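Local coordinates for protein sortase (Actinomyces oris, PDB 2XWG) that probably acts as a class C sortase, a cysteine transpeptidase of fimbrial assembly that joins pilin subunits through a thioester intermediate, at residues L207-T212 with R222-G227. Sequence-based numbering, arbitrary orientation.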
ATOM      1  N   LEU A 207       5.164   0.005  -9.447  1.00 33.96           N
ATOM      2  CA  LEU A 207       4.084   0.926  -9.095  1.00 32.72           C
ATOM      3  C   LEU A 207       3.650   0.811  -7.641  1.00 29.39           C
ATOM      4  O   LEU A 207       3.646  -0.273  -7.081  1.00 30.20           O
ATOM      5  CB  LEU A 207       2.855   0.628  -9.947  1.00 36.75           C
ATOM      6  CG  LEU A 207       2.951   0.456 -11.446  1.00 37.70           C
ATOM      7  CD1 LEU A 207       1.604  -0.008 -11.960  1.00 38.49           C
ATOM      8  CD2 LEU A 207       3.337   1.780 -12.053  1.00 43.83           C
ATOM      9  N   VAL A 208       3.224   1.923  -7.052  1.00 34.01           N
ATOM     10  CA  VAL A 208       2.500   1.873  -5.779  1.00 33.34           C
ATOM     11  C   VAL A 208       1.187   2.640  -5.868  1.00 33.11           C
ATOM     12  O   VAL A 208       1.169   3.783  -6.309  1.00 35.42           O
ATOM     13  CB  VAL A 208       3.293   2.500  -4.634  1.00 30.58           C
ATOM     14  CG1 VAL A 208       2.379   2.703  -3.452  1.00 25.21           C
ATOM     15  CG2 VAL A 208       4.456   1.618  -4.260  1.00 36.73           C
ATOM     16  N   THR A 209       0.093   2.024  -5.438  1.00 32.10           N
ATOM     17  CA  THR A 209      -1.188   2.719  -5.377  1.00 34.02           C
ATOM     18  C   THR A 209      -1.646   2.997  -3.940  1.00 33.96           C
ATOM     19  O   THR A 209      -1.728   2.082  -3.108  1.00 33.33           O
ATOM     20  CB  THR A 209      -2.289   1.920  -6.082  1.00 37.67           C
ATOM     21  OG1 THR A 209      -1.903   1.690  -7.440  1.00 44.47           O
ATOM     22  CG2 THR A 209      -3.601   2.691  -6.067  1.00 33.74           C
ATOM     23  N   LEU A 210      -1.938   4.266  -3.664  1.00 30.61           N
ATOM     24  CA  LEU A 210      -2.582   4.678  -2.434  1.00 27.04           C
ATOM     25  C   LEU A 210      -4.101   4.638  -2.617  1.00 31.02           C
ATOM     26  O   LEU A 210      -4.652   5.350  -3.457  1.00 35.11           O
ATOM     27  CB  LEU A 210      -2.142   6.096  -2.100  1.00 25.79           C
ATOM     28  CG  LEU A 210      -0.633   6.330  -2.229  1.00 25.83           C
ATOM     29  CD1 LEU A 210      -0.282   7.768  -1.943  1.00 23.20           C
ATOM     30  CD2 LEU A 210       0.156   5.417  -1.295  1.00 22.02           C
ATOM     31  N   ILE A 211      -4.804   3.826  -1.843  1.00 27.51           N
ATOM     32  CA  ILE A 211      -6.245   3.794  -2.011  1.00 29.37           C
ATOM     33  C   ILE A 211      -6.988   4.237  -0.767  1.00 31.62           C
ATOM     34  O   ILE A 211      -6.645   3.836   0.325  1.00 29.86           O
ATOM     35  CB  ILE A 211      -6.714   2.399  -2.403  1.00 33.00           C
ATOM     36  CG1 ILE A 211      -8.231   2.376  -2.594  1.00 35.56           C
ATOM     37  CG2 ILE A 211      -6.310   1.394  -1.357  1.00 28.75           C
ATOM     38  CD1 ILE A 211      -8.742   1.067  -3.179  1.00 32.62           C
ATOM     39  N   THR A 212      -8.008   5.076  -0.936  1.00 34.80           N
ATOM     40  CA  THR A 212      -8.867   5.467   0.173  1.00 29.05           C
ATOM     41  C   THR A 212     -10.341   5.428  -0.246  1.00 34.51           C
ATOM     42  O   THR A 212     -10.667   5.150  -1.405  1.00 36.46           O
ATOM     43  CB  THR A 212      -8.519   6.863   0.655  1.00 26.46           C
ATOM     44  OG1 THR A 212      -9.274   7.162   1.828  1.00 28.46           O
ATOM     45  CG2 THR A 212      -8.863   7.851  -0.386  1.00 31.14           C
ATOM     46  N   ARG A 222     -13.998   4.505  -4.394  1.00 35.15           N
ATOM     47  CA  ARG A 222     -12.609   4.431  -3.954  1.00 30.45           C
ATOM     48  C   ARG A 222     -11.757   5.378  -4.760  1.00 31.87           C
ATOM     49  O   ARG A 222     -11.858   5.404  -5.968  1.00 37.08           O
ATOM     50  CB  ARG A 222     -12.045   3.040  -4.185  1.00 31.41           C
ATOM     51  CG  ARG A 222     -12.798   1.957  -3.497  1.00 33.78           C
ATOM     52  CD  ARG A 222     -12.991   2.264  -2.047  1.00 26.85           C
ATOM     53  NE  ARG A 222     -13.711   1.162  -1.420  1.00 31.16           N
ATOM     54  CZ  ARG A 222     -14.886   1.284  -0.817  1.00 33.13           C
ATOM     55  NH1 ARG A 222     -15.482   2.473  -0.762  1.00 34.54           N
ATOM     56  NH2 ARG A 222     -15.460   0.221  -0.261  1.00 32.93           N
ATOM     57  N   LEU A 223     -10.887   6.136  -4.106  1.00 34.52           N
ATOM     58  CA  LEU A 223      -9.959   6.984  -4.836  1.00 34.43           C
ATOM     59  C   LEU A 223      -8.595   6.286  -4.935  1.00 36.25           C
ATOM     60  O   LEU A 223      -8.039   5.870  -3.926  1.00 38.22           O
ATOM     61  CB  LEU A 223      -9.855   8.340  -4.154  1.00 30.25           C
ATOM     62  CG  LEU A 223      -8.632   9.152  -4.546  1.00 35.38           C
ATOM     63  CD1 LEU A 223      -8.856   9.706  -5.931  1.00 37.88           C
ATOM     64  CD2 LEU A 223      -8.405  10.285  -3.552  1.00 33.57           C
ATOM     65  N   LEU A 224      -8.078   6.123  -6.153  1.00 41.27           N
ATOM     66  CA  LEU A 224      -6.832   5.395  -6.391  1.00 33.95           C
ATOM     67  C   LEU A 224      -5.826   6.341  -6.958  1.00 37.54           C
ATOM     68  O   LEU A 224      -5.987   6.802  -8.074  1.00 48.82           O
ATOM     69  CB  LEU A 224      -6.998   4.262  -7.403  1.00 31.25           C
ATOM     70  CG  LEU A 224      -8.076   3.170  -7.313  1.00 37.81           C
ATOM     71  CD1 LEU A 224      -7.539   1.863  -7.848  1.00 38.47           C
ATOM     72  CD2 LEU A 224      -8.598   2.936  -5.933  1.00 37.78           C
ATOM     73  N   VAL A 225      -4.778   6.620  -6.195  1.00 38.58           N
ATOM     74  CA  VAL A 225      -3.672   7.425  -6.662  1.00 37.43           C
ATOM     75  C   VAL A 225      -2.506   6.478  -6.905  1.00 40.60           C
ATOM     76  O   VAL A 225      -2.058   5.789  -5.991  1.00 40.22           O
ATOM     77  CB  VAL A 225      -3.282   8.475  -5.612  1.00 39.52           C
ATOM     78  CG1 VAL A 225      -1.887   9.058  -5.902  1.00 38.51           C
ATOM     79  CG2 VAL A 225      -4.338   9.572  -5.528  1.00 36.73           C
ATOM     80  N   THR A 226      -2.030   6.418  -8.143  1.00 40.59           N
ATOM     81  CA  THR A 226      -0.964   5.497  -8.487  1.00 40.88           C
ATOM     82  C   THR A 226       0.303   6.295  -8.727  1.00 42.73           C
ATOM     83  O   THR A 226       0.272   7.322  -9.404  1.00 45.02           O
ATOM     84  CB  THR A 226      -1.301   4.683  -9.757  1.00 44.66           C
ATOM     85  OG1 THR A 226      -2.530   3.956  -9.575  1.00 47.19           O
ATOM     86  CG2 THR A 226      -0.174   3.707 -10.087  1.00 39.49           C
ATOM     87  N   GLY A 227       1.413   5.844  -8.155  1.00 34.04           N
ATOM     88  CA  GLY A 227       2.696   6.472  -8.417  1.00 33.42           C
ATOM     89  C   GLY A 227       3.612   5.470  -9.092  1.00 35.61           C
ATOM     90  O   GLY A 227       3.451   4.258  -8.904  1.00 35.41           O
TER
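Val208, Leu210 and Thr212 pair with Gly227, Val225 and Leu223 through six backbone hydrogen bonds, the antiparallel ladder of the hairpin formed by strands 206-214 and 221-229 of the sortase beta-barrel. Gly227 N meets Val208 O at 2.8 Å and 174°, almost straight.

Polar side chains meet at the non-hydrogen-bonded pair Thr209–Thr226, where the CA atoms come within 4.2 Å. Their OG1 hydroxyls hydrogen-bond at 3.2 Å, each set beside its own backbone N (chi1 -58° in both). Short hydroxyl side chains can meet here, and branching at CB suits extended strands. Thr209 OG1 also bonds His145 NE2 on strand 144-149, so an alanine here would probably leave both Thr226 OG1 and His145 without this partner.

Apolar contact continues on the same face: Ile211 and Leu224 lie side by side, CG1 and CD1 of Ile211 pressed tightly against Leu224 CD2. On the other face, Leu210 and Val225 supply buried apolar bulk; Thr212 CG2 rests 3.9 Å from Leu223 CB, while its OG1 bonds Thr152 and Gly150 O.

Arg222, long enough to salt-bridge Asp76, lies near Cys213, the predicted nucleophile. This largely buried, bond-rich hairpin thus places Arg222 at the end carrying that cysteine, consistent with an active-site position.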